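PDB 4IVN: transcriptional regulator from Vibrio vulnificus, which represses the nan genes for sialic acid catabolism and binds the pathway intermediate N-acetylmannosamine 6-phosphate, probably as its regulatory signal. Local coordinates for residues L117-E122 with S219-V224; R143-R148 with L245-L250; G175-A180 with D201-S206; L207-H212 with L223-P228. All coordinates share one frame; numbering follows the deposited sequence.

Contact 1 (L117-E122 with S219-V224)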
loop_
_atom_site.group_PDB
_atom_site.type_symbol
_atom_site.label_atom_id
_atom_site.label_comp_id
_atom_site.label_asym_id
_atom_site.label_seq_id
_atom_site.Cartn_x
_atom_site.Cartn_y
_atom_site.Cartn_z
ATOM N N LEU A 117 -18.315 -3.068 -10.401
ATOM C CA LEU A 117 -17.314 -2.045 -10.593
ATOM C C LEU A 117 -17.958 -0.797 -11.269
ATOM O O LEU A 117 -17.743 0.349 -10.770
ATOM C CB LEU A 117 -16.171 -2.601 -11.468
ATOM C CG LEU A 117 -15.045 -1.595 -11.769
ATOM C CD1 LEU A 117 -14.374 -1.031 -10.503
ATOM C CD2 LEU A 117 -14.007 -2.185 -12.729
ATOM N N ALA A 118 -18.696 -1.005 -12.381
ATOM C CA ALA A 118 -19.346 0.158 -13.091
ATOM C C ALA A 118 -20.309 0.908 -12.170
ATOM O O ALA A 118 -20.288 2.149 -12.106
ATOM C CB ALA A 118 -20.027 -0.277 -14.401
ATOM N N ARG A 119 -21.105 0.153 -11.398
ATOM C CA ARG A 119 -21.919 0.803 -10.449
ATOM C C ARG A 119 -21.153 1.585 -9.380
ATOM O O ARG A 119 -21.589 2.663 -8.989
ATOM C CB ARG A 119 -22.836 -0.196 -9.779
ATOM C CG ARG A 119 -24.036 -0.443 -10.636
ATOM C CD ARG A 119 -25.107 -1.050 -9.752
ATOM N NE ARG A 119 -24.586 -2.180 -8.930
ATOM C CZ ARG A 119 -24.430 -3.417 -9.352
ATOM N NH1 ARG A 119 -24.714 -3.755 -10.636
ATOM N NH2 ARG A 119 -23.986 -4.326 -8.501
ATOM N N ILE A 120 -20.051 1.009 -8.883
ATOM C CA ILE A 120 -19.266 1.667 -7.826
ATOM C C ILE A 120 -18.656 3.007 -8.367
ATOM O O ILE A 120 -18.639 4.037 -7.694
ATOM C CB ILE A 120 -18.169 0.702 -7.286
ATOM C CG1 ILE A 120 -18.863 -0.523 -6.621
ATOM C CG2 ILE A 120 -17.235 1.451 -6.335
ATOM C CD1 ILE A 120 -17.927 -1.676 -6.230
ATOM N N VAL A 121 -18.157 2.974 -9.586
ATOM C CA VAL A 121 -17.676 4.194 -10.258
ATOM C C VAL A 121 -18.672 5.302 -10.256
ATOM O O VAL A 121 -18.340 6.457 -9.905
ATOM C CB VAL A 121 -17.391 3.924 -11.722
ATOM C CG1 VAL A 121 -17.147 5.288 -12.455
ATOM C CG2 VAL A 121 -16.173 2.960 -11.850
ATOM N N GLU A 122 -19.935 4.970 -10.578
ATOM C CA GLU A 122 -20.965 5.984 -10.615
ATOM C C GLU A 122 -21.255 6.547 -9.233
ATOM O O GLU A 122 -21.383 7.748 -9.075
ATOM C CB GLU A 122 -22.241 5.347 -11.217
ATOM C CG GLU A 122 -23.157 6.265 -11.981
ATOM C CD GLU A 122 -22.421 7.309 -12.787
ATOM O OE1 GLU A 122 -21.410 6.970 -13.495
ATOM O OE2 GLU A 122 -22.878 8.497 -12.683
ATOM N N SER A 219 -23.244 -4.051 3.162
ATOM C CA SER A 219 -22.532 -3.473 1.996
ATOM C C SER A 219 -23.499 -3.242 0.868
ATOM O O SER A 219 -24.313 -4.147 0.575
ATOM C CB SER A 219 -21.449 -4.441 1.500
ATOM O OG SER A 219 -20.457 -4.611 2.485
ATOM N N THR A 220 -23.491 -2.041 0.290
ATOM C CA THR A 220 -24.320 -1.736 -0.885
ATOM C C THR A 220 -23.690 -2.448 -2.085
ATOM O O THR A 220 -24.389 -2.899 -2.962
ATOM C CB THR A 220 -24.484 -0.205 -1.118
ATOM O OG1 THR A 220 -24.856 0.426 0.120
ATOM C CG2 THR A 220 -25.587 0.174 -2.122
ATOM N N GLU A 221 -22.355 -2.424 -2.170
ATOM C CA GLU A 221 -21.600 -3.079 -3.207
ATOM C C GLU A 221 -20.340 -3.735 -2.606
ATOM O O GLU A 221 -19.902 -3.322 -1.527
ATOM C CB GLU A 221 -21.083 -2.038 -4.229
ATOM C CG GLU A 221 -22.135 -1.047 -4.799
ATOM C CD GLU A 221 -23.123 -1.608 -5.858
ATOM O OE1 GLU A 221 -22.976 -2.810 -6.244
ATOM O OE2 GLU A 221 -24.040 -0.805 -6.332
ATOM N N MET A 222 -19.704 -4.668 -3.312
ATOM C CA MET A 222 -18.456 -5.248 -2.793
ATOM C C MET A 222 -17.494 -5.444 -3.960
ATOM O O MET A 222 -17.925 -5.801 -5.032
ATOM C CB MET A 222 -18.703 -6.674 -2.268
ATOM C CG MET A 222 -19.024 -6.807 -0.792
ATOM S SD MET A 222 -18.151 -8.240 -0.045
ATOM C CE MET A 222 -18.339 -7.815 1.692
ATOM N N LEU A 223 -16.208 -5.249 -3.741
ATOM C CA LEU A 223 -15.213 -5.679 -4.750
ATOM C C LEU A 223 -14.358 -6.634 -3.938
ATOM O O LEU A 223 -14.093 -6.353 -2.804
ATOM C CB LEU A 223 -14.394 -4.520 -5.283
ATOM C CG LEU A 223 -15.089 -3.556 -6.247
ATOM C CD1 LEU A 223 -14.099 -2.581 -6.851
ATOM C CD2 LEU A 223 -15.874 -4.295 -7.338
ATOM N N VAL A 224 -14.047 -7.788 -4.513
ATOM C CA VAL A 224 -13.365 -8.872 -3.823
ATOM C C VAL A 224 -12.028 -9.149 -4.459
ATOM O O VAL A 224 -11.955 -9.486 -5.608
ATOM C CB VAL A 224 -14.273 -10.135 -3.836
ATOM C CG1 VAL A 224 -13.520 -11.376 -3.295
ATOM C CG2 VAL A 224 -15.555 -9.816 -3.047
#
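Glu221 and Ile120 bury the most surface here, with Leu223 close behind, where helix 114-126 lies against the edge strand 221-224 of the parallel SIS sheet. Residues 117-122 cross strand 221-224 with 122° between their directions. Ile120 presents two atoms. Its CG1 slides past the aliphatic start of Glu221, 3.6 Å from CB, while its CD1 meets Leu223 tip to tip, 3.4 Å from Leu223 CG, which is tight for two carbons. Leu117 CD1 adds a lighter touch on Leu223 CD1 at 4.0 Å. Beyond Ile120, the Glu221 chain bends at chi2 (-75°) and brings its carboxylate to the side of the Arg119 guanidinium. The grip is side-on: Arg119 NE gives a bond of 3.0 Å to Glu221 OE2, and Arg119 NH2 one of 2.9 Å to Glu221 OE1, each oxygen being met on its syn side. The two planes lie 33° apart, so the pair is twisted and not flat. Arg123, one helical turn along, stands as a weak, long ion partner of OE2. With one charge from the strand and one from the helix, the salt bridge covers the apolar layer where Arg119 is exposed, and its two-point hold would limit rotation of the carboxylate.

Contact 2 (R143-R148 with L245-L250)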
loop_
_atom_site.group_PDB
_atom_site.type_symbol
_atom_site.label_atom_id
_atom_site.label_comp_id
_atom_site.label_asym_id
_atom_site.label_seq_id
_atom_site.Cartn_x
_atom_site.Cartn_y
_atom_site.Cartn_z
ATOM N N ARG A 143 -5.763 4.145 2.959
ATOM C CA ARG A 143 -4.948 5.323 2.668
ATOM C C ARG A 143 -4.668 5.454 1.193
ATOM O O ARG A 143 -4.636 6.558 0.684
ATOM C CB ARG A 143 -3.588 5.228 3.410
ATOM C CG ARG A 143 -3.628 5.511 4.933
ATOM C CD ARG A 143 -4.298 6.861 5.353
ATOM N NE ARG A 143 -4.555 7.014 6.838
ATOM C CZ ARG A 143 -4.990 8.121 7.474
ATOM N NH1 ARG A 143 -5.313 9.224 6.782
ATOM N NH2 ARG A 143 -5.091 8.132 8.832
ATOM N N TYR A 144 -4.367 4.366 0.522
ATOM C CA TYR A 144 -4.130 4.518 -0.931
ATOM C C TYR A 144 -5.384 4.997 -1.640
ATOM O O TYR A 144 -5.320 5.802 -2.548
ATOM C CB TYR A 144 -3.615 3.213 -1.562
ATOM C CG TYR A 144 -3.136 3.407 -3.004
ATOM C CD1 TYR A 144 -2.097 4.374 -3.339
ATOM C CD2 TYR A 144 -3.634 2.576 -4.027
ATOM C CE1 TYR A 144 -1.650 4.504 -4.664
ATOM C CE2 TYR A 144 -3.168 2.711 -5.323
ATOM C CZ TYR A 144 -2.185 3.674 -5.617
ATOM O OH TYR A 144 -1.805 3.780 -6.927
ATOM N N LEU A 145 -6.534 4.467 -1.240
ATOM C CA LEU A 145 -7.804 4.953 -1.824
ATOM C C LEU A 145 -8.058 6.465 -1.583
ATOM O O LEU A 145 -8.401 7.201 -2.557
ATOM C CB LEU A 145 -8.960 4.117 -1.199
ATOM C CG LEU A 145 -10.402 4.477 -1.685
ATOM C CD1 LEU A 145 -10.498 4.411 -3.249
ATOM C CD2 LEU A 145 -11.302 3.397 -1.029
ATOM N N ALA A 146 -7.942 6.930 -0.346
ATOM C CA ALA A 146 -8.190 8.279 -0.087
ATOM C C ALA A 146 -7.171 9.134 -0.879
ATOM O O ALA A 146 -7.505 10.195 -1.353
ATOM C CB ALA A 146 -8.017 8.555 1.406
ATOM N N TYR A 147 -5.910 8.737 -0.892
ATOM C CA TYR A 147 -4.936 9.403 -1.747
ATOM C C TYR A 147 -5.351 9.475 -3.180
ATOM O O TYR A 147 -5.318 10.572 -3.766
ATOM C CB TYR A 147 -3.498 8.757 -1.616
ATOM C CG TYR A 147 -2.564 9.225 -2.721
ATOM C CD1 TYR A 147 -1.816 10.395 -2.588
ATOM C CD2 TYR A 147 -2.503 8.500 -3.951
ATOM C CE1 TYR A 147 -0.943 10.855 -3.612
ATOM C CE2 TYR A 147 -1.651 8.966 -4.976
ATOM C CZ TYR A 147 -0.884 10.117 -4.785
ATOM O OH TYR A 147 -0.108 10.580 -5.769
ATOM N N ARG A 148 -5.750 8.347 -3.800
ATOM C CA ARG A 148 -6.059 8.366 -5.192
ATOM C C ARG A 148 -7.358 9.260 -5.457
ATOM O O ARG A 148 -7.474 9.957 -6.502
ATOM C CB ARG A 148 -6.322 6.922 -5.731
ATOM C CG ARG A 148 -5.043 6.063 -5.830
ATOM C CD ARG A 148 -4.060 6.692 -6.847
ATOM N NE ARG A 148 -4.640 6.628 -8.184
ATOM C CZ ARG A 148 -4.773 5.552 -8.963
ATOM N NH1 ARG A 148 -4.295 4.356 -8.613
ATOM N NH2 ARG A 148 -5.413 5.691 -10.124
ATOM N N LEU A 245 -4.931 -3.228 -6.340
ATOM C CA LEU A 245 -5.405 -3.285 -7.719
ATOM C C LEU A 245 -6.906 -2.862 -7.868
ATOM O O LEU A 245 -7.241 -2.069 -8.736
ATOM C CB LEU A 245 -5.246 -4.688 -8.250
ATOM C CG LEU A 245 -5.803 -4.938 -9.662
ATOM C CD1 LEU A 245 -5.009 -4.162 -10.689
ATOM C CD2 LEU A 245 -5.769 -6.430 -10.012
ATOM N N LEU A 246 -7.779 -3.380 -7.015
ATOM C CA LEU A 246 -9.186 -2.868 -6.957
ATOM C C LEU A 246 -9.264 -1.357 -6.839
ATOM O O LEU A 246 -10.098 -0.739 -7.548
ATOM C CB LEU A 246 -9.996 -3.430 -5.761
ATOM C CG LEU A 246 -10.097 -4.935 -5.525
ATOM C CD1 LEU A 246 -10.914 -5.177 -4.235
ATOM C CD2 LEU A 246 -10.625 -5.716 -6.718
ATOM N N VAL A 247 -8.478 -0.769 -5.923
ATOM C CA VAL A 247 -8.420 0.710 -5.798
ATOM C C VAL A 247 -7.976 1.335 -7.125
ATOM O O VAL A 247 -8.587 2.346 -7.653
ATOM C CB VAL A 247 -7.482 1.216 -4.663
ATOM C CG1 VAL A 247 -7.302 2.710 -4.751
ATOM C CG2 VAL A 247 -8.031 0.919 -3.246
ATOM N N ASP A 248 -6.921 0.756 -7.717
ATOM C CA ASP A 248 -6.415 1.355 -8.962
ATOM C C ASP A 248 -7.419 1.316 -10.096
ATOM O O ASP A 248 -7.614 2.347 -10.772
ATOM C CB ASP A 248 -5.112 0.654 -9.386
ATOM C CG ASP A 248 -4.415 1.361 -10.506
ATOM O OD1 ASP A 248 -4.178 2.624 -10.499
ATOM O OD2 ASP A 248 -4.002 0.614 -11.326
ATOM N N VAL A 249 -8.022 0.129 -10.313
ATOM C CA VAL A 249 -9.059 -0.056 -11.318
ATOM C C VAL A 249 -10.280 0.824 -11.052
ATOM O O VAL A 249 -10.813 1.460 -11.971
ATOM C CB VAL A 249 -9.444 -1.549 -11.425
ATOM C CG1 VAL A 249 -10.548 -1.707 -12.425
ATOM C CG2 VAL A 249 -8.233 -2.417 -11.821
ATOM N N LEU A 250 -10.636 1.015 -9.789
ATOM C CA LEU A 250 -11.724 1.919 -9.514
ATOM C C LEU A 250 -11.405 3.290 -10.053
ATOM O O LEU A 250 -12.210 3.864 -10.735
ATOM C CB LEU A 250 -12.060 1.935 -7.983
ATOM C CG LEU A 250 -13.113 2.924 -7.524
ATOM C CD1 LEU A 250 -14.478 2.813 -8.270
ATOM C CD2 LEU A 250 -13.322 2.879 -5.983
#
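Arg148 reaches from helix 137-151 across to Asp248 on helix 237-257, both in the SIS domain; segments 143-148 and 245-250 run nearly parallel, 15° apart, with axes 9.7 Å from each other. Starting from CB, the chain turns at once: chi2 and chi3 are both near -65°, which folds it back over its own helix. CG sits over the centre of the Tyr144 ring, 3.7 Å above its plane, and also lies 4.2 Å from Val247 CG1. Beyond CD and NE, the guanidinium has Tyr144 CZ and Asp248 CG at its edge. NH1 does most of the work: it bonds Asp248 OD1 at 2.6 Å, approaching on the anti side of the carboxylate, and also gives a bond of 3.1 Å to Tyr144 OH. NH2 has a weak bond to the same OD1 and a further one to Asn252. The Tyr144 hydroxyl has its strongest partner elsewhere, in the carbonyl of Gly235 of the second subunit. Tyr147, on the same helix, bonds O3 of the bound sugar phosphate through its OH.

Next to this polar end, Val247 packs between the two helices. Its CG1 packs against Tyr144 CD2 at 3.7 Å and equally close to Leu145 CA, and its CG2 lies 3.9 Å from Leu145 CB. Leu145 CD1 and Leu250 CD2 meet more loosely. The charged pair is thus buried among apolar groups and aromatic carbon, where its electrostatic attraction should be little screened by water, and the tyrosine ties it to the dimer interface.

Contact 3 (G175-A180 with D201-S206)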
loop_
_atom_site.group_PDB
_atom_site.type_symbol
_atom_site.label_atom_id
_atom_site.label_comp_id
_atom_site.label_asym_id
_atom_site.label_seq_id
_atom_site.Cartn_x
_atom_site.Cartn_y
_atom_site.Cartn_z
ATOM N N GLY A 175 -25.408 12.343 -0.053
ATOM C CA GLY A 175 -24.253 12.837 -0.756
ATOM C C GLY A 175 -22.968 12.184 -0.184
ATOM O O GLY A 175 -21.890 12.285 -0.775
ATOM N N ASP A 176 -23.064 11.540 0.981
ATOM C CA ASP A 176 -21.828 10.817 1.503
ATOM C C ASP A 176 -21.749 9.416 0.835
ATOM O O ASP A 176 -22.774 8.858 0.478
ATOM C CB ASP A 176 -21.896 10.592 3.037
ATOM C CG ASP A 176 -21.929 11.872 3.798
ATOM O OD1 ASP A 176 -21.514 12.887 3.175
ATOM O OD2 ASP A 176 -22.300 11.882 5.025
ATOM N N LEU A 177 -20.565 8.796 0.826
ATOM C CA LEU A 177 -20.371 7.404 0.413
ATOM C C LEU A 177 -19.234 6.853 1.328
ATOM O O LEU A 177 -18.258 7.563 1.631
ATOM C CB LEU A 177 -19.805 7.370 -1.014
ATOM C CG LEU A 177 -19.170 6.073 -1.620
ATOM C CD1 LEU A 177 -20.331 5.112 -1.824
ATOM C CD2 LEU A 177 -18.584 6.278 -3.015
ATOM N N TRP A 178 -19.363 5.604 1.775
ATOM C CA TRP A 178 -18.328 4.968 2.658
ATOM C C TRP A 178 -17.684 3.780 2.010
ATOM O O TRP A 178 -18.369 2.984 1.389
ATOM C CB TRP A 178 -18.940 4.471 3.932
ATOM C CG TRP A 178 -19.345 5.661 4.722
ATOM C CD1 TRP A 178 -20.532 6.412 4.625
ATOM C CD2 TRP A 178 -18.544 6.309 5.678
ATOM N NE1 TRP A 178 -20.489 7.478 5.482
ATOM C CE2 TRP A 178 -19.312 7.473 6.154
ATOM C CE3 TRP A 178 -17.286 6.015 6.258
ATOM C CZ2 TRP A 178 -18.829 8.315 7.163
ATOM C CZ3 TRP A 178 -16.801 6.881 7.251
ATOM C CH2 TRP A 178 -17.577 7.995 7.713
ATOM N N PHE A 179 -16.364 3.636 2.187
ATOM C CA PHE A 179 -15.683 2.407 1.835
ATOM C C PHE A 179 -15.203 1.696 3.115
ATOM O O PHE A 179 -14.582 2.316 3.998
ATOM C CB PHE A 179 -14.467 2.780 1.038
ATOM C CG PHE A 179 -14.792 3.024 -0.419
ATOM C CD1 PHE A 179 -15.159 4.288 -0.829
ATOM C CD2 PHE A 179 -14.769 1.993 -1.348
ATOM C CE1 PHE A 179 -15.442 4.567 -2.161
ATOM C CE2 PHE A 179 -15.083 2.268 -2.683
ATOM C CZ PHE A 179 -15.480 3.516 -3.063
ATOM N N ALA A 180 -15.523 0.426 3.245
ATOM C CA ALA A 180 -15.130 -0.376 4.430
ATOM C C ALA A 180 -14.059 -1.272 3.857
ATOM O O ALA A 180 -14.375 -2.094 3.013
ATOM C CB ALA A 180 -16.365 -1.222 4.963
ATOM N N ASP A 201 -29.093 4.348 5.502
ATOM C CA ASP A 201 -29.292 4.331 4.038
ATOM C C ASP A 201 -28.256 5.133 3.231
ATOM O O ASP A 201 -28.582 5.662 2.172
ATOM C CB ASP A 201 -30.720 4.762 3.679
ATOM C CG ASP A 201 -31.720 3.986 4.482
ATOM O OD1 ASP A 201 -31.642 2.746 4.434
ATOM O OD2 ASP A 201 -32.505 4.581 5.247
ATOM N N ILE A 202 -27.013 5.185 3.734
ATOM C CA ILE A 202 -25.914 5.833 2.996
ATOM C C ILE A 202 -25.172 4.705 2.349
ATOM O O ILE A 202 -24.988 3.702 3.022
ATOM C CB ILE A 202 -25.010 6.596 3.993
ATOM C CG1 ILE A 202 -25.865 7.653 4.733
ATOM C CG2 ILE A 202 -23.747 7.176 3.277
ATOM C CD1 ILE A 202 -26.738 8.567 3.859
ATOM N N PRO A 203 -24.815 4.780 1.041
ATOM C CA PRO A 203 -24.128 3.648 0.447
ATOM C C PRO A 203 -22.768 3.277 1.082
ATOM O O PRO A 203 -21.967 4.160 1.505
ATOM C CB PRO A 203 -23.898 4.066 -1.046
ATOM C CG PRO A 203 -23.882 5.584 -0.960
ATOM C CD PRO A 203 -24.933 5.910 0.096
ATOM N N VAL A 204 -22.525 1.971 1.152
ATOM C CA VAL A 204 -21.277 1.451 1.732
ATOM C C VAL A 204 -20.723 0.519 0.722
ATOM O O VAL A 204 -21.448 -0.406 0.341
ATOM C CB VAL A 204 -21.545 0.693 3.067
ATOM C CG1 VAL A 204 -20.258 0.014 3.626
ATOM C CG2 VAL A 204 -22.161 1.619 4.123
ATOM N N VAL A 205 -19.468 0.677 0.348
ATOM C CA VAL A 205 -18.805 -0.243 -0.635
ATOM C C VAL A 205 -17.698 -0.981 0.162
ATOM O O VAL A 205 -16.864 -0.335 0.785
ATOM C CB VAL A 205 -18.113 0.549 -1.780
ATOM C CG1 VAL A 205 -17.300 -0.366 -2.735
ATOM C CG2 VAL A 205 -19.200 1.281 -2.630
ATOM N N SER A 206 -17.681 -2.303 0.129
ATOM C CA SER A 206 -16.651 -3.037 0.859
ATOM C C SER A 206 -15.572 -3.486 -0.085
ATOM O O SER A 206 -15.876 -3.963 -1.187
ATOM C CB SER A 206 -17.261 -4.277 1.498
ATOM O OG SER A 206 -17.987 -3.765 2.575
#
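Val205 packs most tightly here, laid alongside the Phe179 ring with both side chains pointing the same way, so that Phe179 CE2 comes within 3.4 Å of Val205 CG1. Strands 176-181 and 204-208 are parallel neighbours joined by three backbone bonds: Trp178 N to Pro203 O, Val205 N to Trp178 O at 2.8 Å, and Ala180 N to Val205 O. Val204 fits more slackly; its CG1 is 4.3 Å from Ala180 CB.

Toward the start of both strands the pairing gives way to side-chain contacts, with Asp176 and Pro203 partly open to solvent. Pro203 lies just before the strand, its CG 3.7 Å from Leu177 CD1. With chi1 at -59°, Ile202 CG2 stands anti to the backbone N, where it meets the edge of the indole, 3.6 Å from Trp178 CD1, and approaches Asp176 O. Asp176 OD2 is bound by Ser173 N and Ser172 OG, and Ser172 OG also meets Trp178 NE1.

The pair forms the two strands of a right-handed beta-alpha-beta unit. Its crossover helix 188-199 covers the face of Trp178, Ala180 and Val204, helix 114-126 covers that of Leu177, Phe179 and Val205, and strand 129-133 flanks 176-181 on its far edge.

Contact 4 (L207-H212 with L223-P228)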
loop_
_atom_site.group_PDB
_atom_site.type_symbol
_atom_site.label_atom_id
_atom_site.label_comp_id
_atom_site.label_asym_id
_atom_site.label_seq_id
_atom_site.Cartn_x
_atom_site.Cartn_y
_atom_site.Cartn_z
ATOM N N LEU A 207 -14.329 -3.353 0.377
ATOM C CA LEU A 207 -13.201 -3.895 -0.374
ATOM C C LEU A 207 -12.554 -4.983 0.432
ATOM O O LEU A 207 -11.914 -4.669 1.426
ATOM C CB LEU A 207 -12.174 -2.832 -0.606
ATOM C CG LEU A 207 -12.557 -1.590 -1.409
ATOM C CD1 LEU A 207 -11.287 -0.793 -1.749
ATOM C CD2 LEU A 207 -13.280 -1.958 -2.732
ATOM N N THR A 208 -12.714 -6.271 0.044
ATOM C CA THR A 208 -12.312 -7.381 0.963
ATOM C C THR A 208 -11.609 -8.414 0.118
ATOM O O THR A 208 -11.369 -8.194 -1.079
ATOM C CB THR A 208 -13.568 -8.151 1.488
ATOM O OG1 THR A 208 -14.164 -8.826 0.346
ATOM C CG2 THR A 208 -14.540 -7.207 1.975
ATOM N N ASN A 209 -11.255 -9.531 0.744
ATOM C CA ASN A 209 -10.696 -10.662 0.013
ATOM C C ASN A 209 -11.524 -11.900 0.308
ATOM O O ASN A 209 -11.030 -13.016 0.193
ATOM C CB ASN A 209 -9.221 -10.943 0.520
ATOM C CG ASN A 209 -8.254 -9.818 0.181
ATOM O OD1 ASN A 209 -7.343 -9.995 -0.641
ATOM N ND2 ASN A 209 -8.363 -8.721 0.870
ATOM N N ILE A 210 -12.810 -11.713 0.607
ATOM C CA ILE A 210 -13.666 -12.852 0.794
ATOM C C ILE A 210 -15.107 -12.489 0.350
ATOM O O ILE A 210 -15.555 -11.373 0.556
ATOM C CB ILE A 210 -13.553 -13.388 2.257
ATOM C CG1 ILE A 210 -14.113 -14.786 2.341
ATOM C CG2 ILE A 210 -14.180 -12.478 3.228
ATOM C CD1 ILE A 210 -13.016 -15.789 2.580
ATOM N N ASN A 211 -15.758 -13.401 -0.341
ATOM C CA ASN A 211 -17.137 -13.175 -0.770
ATOM C C ASN A 211 -18.184 -13.038 0.301
ATOM O O ASN A 211 -19.090 -12.224 0.150
ATOM C CB ASN A 211 -17.541 -14.244 -1.806
ATOM C CG ASN A 211 -16.729 -14.081 -3.053
ATOM O OD1 ASN A 211 -16.877 -13.093 -3.759
ATOM N ND2 ASN A 211 -15.749 -14.936 -3.240
ATOM N N HIS A 212 -18.103 -13.850 1.373
ATOM C CA HIS A 212 -19.133 -13.765 2.421
ATOM C C HIS A 212 -18.566 -13.515 3.771
ATOM O O HIS A 212 -17.584 -14.161 4.177
ATOM C CB HIS A 212 -19.927 -15.046 2.463
ATOM C CG HIS A 212 -20.445 -15.461 1.098
ATOM N ND1 HIS A 212 -21.621 -14.999 0.603
ATOM C CD2 HIS A 212 -19.918 -16.318 0.142
ATOM C CE1 HIS A 212 -21.801 -15.516 -0.624
ATOM N NE2 HIS A 212 -20.777 -16.343 -0.888
ATOM N N LEU A 223 -16.208 -5.249 -3.741
ATOM C CA LEU A 223 -15.213 -5.679 -4.750
ATOM C C LEU A 223 -14.358 -6.634 -3.938
ATOM O O LEU A 223 -14.093 -6.353 -2.804
ATOM C CB LEU A 223 -14.394 -4.520 -5.283
ATOM C CG LEU A 223 -15.089 -3.556 -6.247
ATOM C CD1 LEU A 223 -14.099 -2.581 -6.851
ATOM C CD2 LEU A 223 -15.874 -4.295 -7.338
ATOM N N VAL A 224 -14.047 -7.788 -4.513
ATOM C CA VAL A 224 -13.365 -8.872 -3.823
ATOM C C VAL A 224 -12.028 -9.149 -4.459
ATOM O O VAL A 224 -11.955 -9.486 -5.608
ATOM C CB VAL A 224 -14.273 -10.135 -3.836
ATOM C CG1 VAL A 224 -13.520 -11.376 -3.295
ATOM C CG2 VAL A 224 -15.555 -9.816 -3.047
ATOM N N ALA A 225 -10.956 -9.024 -3.708
ATOM C CA ALA A 225 -9.587 -9.355 -4.206
ATOM C C ALA A 225 -9.302 -10.838 -3.889
ATOM O O ALA A 225 -9.894 -11.386 -2.926
ATOM C CB ALA A 225 -8.579 -8.421 -3.416
ATOM N N ALA A 226 -8.382 -11.478 -4.632
ATOM C CA ALA A 226 -7.973 -12.830 -4.391
ATOM C C ALA A 226 -7.169 -12.972 -3.127
ATOM O O ALA A 226 -6.792 -11.990 -2.485
ATOM C CB ALA A 226 -7.194 -13.385 -5.598
ATOM N N ARG A 227 -6.950 -14.216 -2.722
ATOM C CA ARG A 227 -6.191 -14.571 -1.473
ATOM C C ARG A 227 -6.821 -14.096 -0.179
ATOM O O ARG A 227 -6.304 -13.159 0.424
ATOM C CB ARG A 227 -4.783 -13.995 -1.464
ATOM C CG ARG A 227 -4.117 -14.161 -2.795
ATOM C CD ARG A 227 -3.073 -15.282 -2.770
ATOM N NE ARG A 227 -3.614 -16.448 -3.468
ATOM C CZ ARG A 227 -3.852 -16.548 -4.792
ATOM N NH1 ARG A 227 -3.609 -15.580 -5.659
ATOM N NH2 ARG A 227 -4.350 -17.673 -5.257
ATOM N N PRO A 228 -7.822 -14.860 0.332
ATOM C CA PRO A 228 -8.415 -14.620 1.640
ATOM C C PRO A 228 -7.319 -14.682 2.683
ATOM O O PRO A 228 -6.421 -15.522 2.614
ATOM C CB PRO A 228 -9.289 -15.855 1.840
ATOM C CG PRO A 228 -9.606 -16.389 0.509
ATOM C CD PRO A 228 -8.490 -15.965 -0.401
HETATM O O HOH W 1 -10.787 -13.974 -2.692
#
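Thr208 O takes the shortest sound bond between the two protein segments, 2.8 Å from Ala225 N and almost straight at 175°. It closes the parallel pairing of strands 204-208 and 221-224 in the SIS sheet, at the carboxyl ends where such a sheet opens into ligand-binding loops. One step back, Thr208 N bonds Leu223 O at 3.2 Å. Past these bonds the regular pairing ends, though Asn209 and Ala225 stay close, and a water donates to Asn209 O and, at 2.7 Å, to Ala225 O, so one molecule spans the two carbonyls where strand pairing has stopped.

Thr208 also steers its own loop. Its OG1 lies between the backbone N and the carbonyl carbon (chi1 67°), which lets it donate to Ile210 O and puts it 3.8 Å from Val224 CG2. The same valine is crossed at about a right angle by Asn211, whose OD1 comes 3.6 Å from Val224 CG2. On the opposite face, Leu207 and Leu223 run side by side, Leu207 CD2 against Leu223 CB, beneath helix 237-257.

Asn209 buries more surface than any other residue of the pair. It lies along Ala225 to Arg227, its side chain about 7 Å from the bound sugar phosphate, and its backbone bonds to Ser183 of the pocket. Arg227, beyond it, turns to Asp107 and Ser104 on helix 93-111. At the far end the loops meet once more, Pro228 CA facing Asn209 O and Ile210 CD1 lying 3.8 Å from Pro228 CB.

How the contacts relate
Contacts 3 and 4 are both sheet pairings on strand 204-208, held by backbone bonds to a neighbour on each side; contact 3 lies mostly in the core, while contact 4 runs out into partly open loops near the ligand. Contact 1 sets a helix on a strand and contact 2 a helix on a helix; both are buried and held by side chains, each combining an apolar patch with one arginine-carboxylate pair: contact 1's with its arginine exposed, contact 2's deep beside the subunit interface. They abut directly, Leu117 on Val249 and Ile120 on Leu250. Contacts 1 and 4 share Leu223, and Phe179 of contact 3 meets Leu145 and Leu250 of contact 2, so sheet and helices form one continuous core.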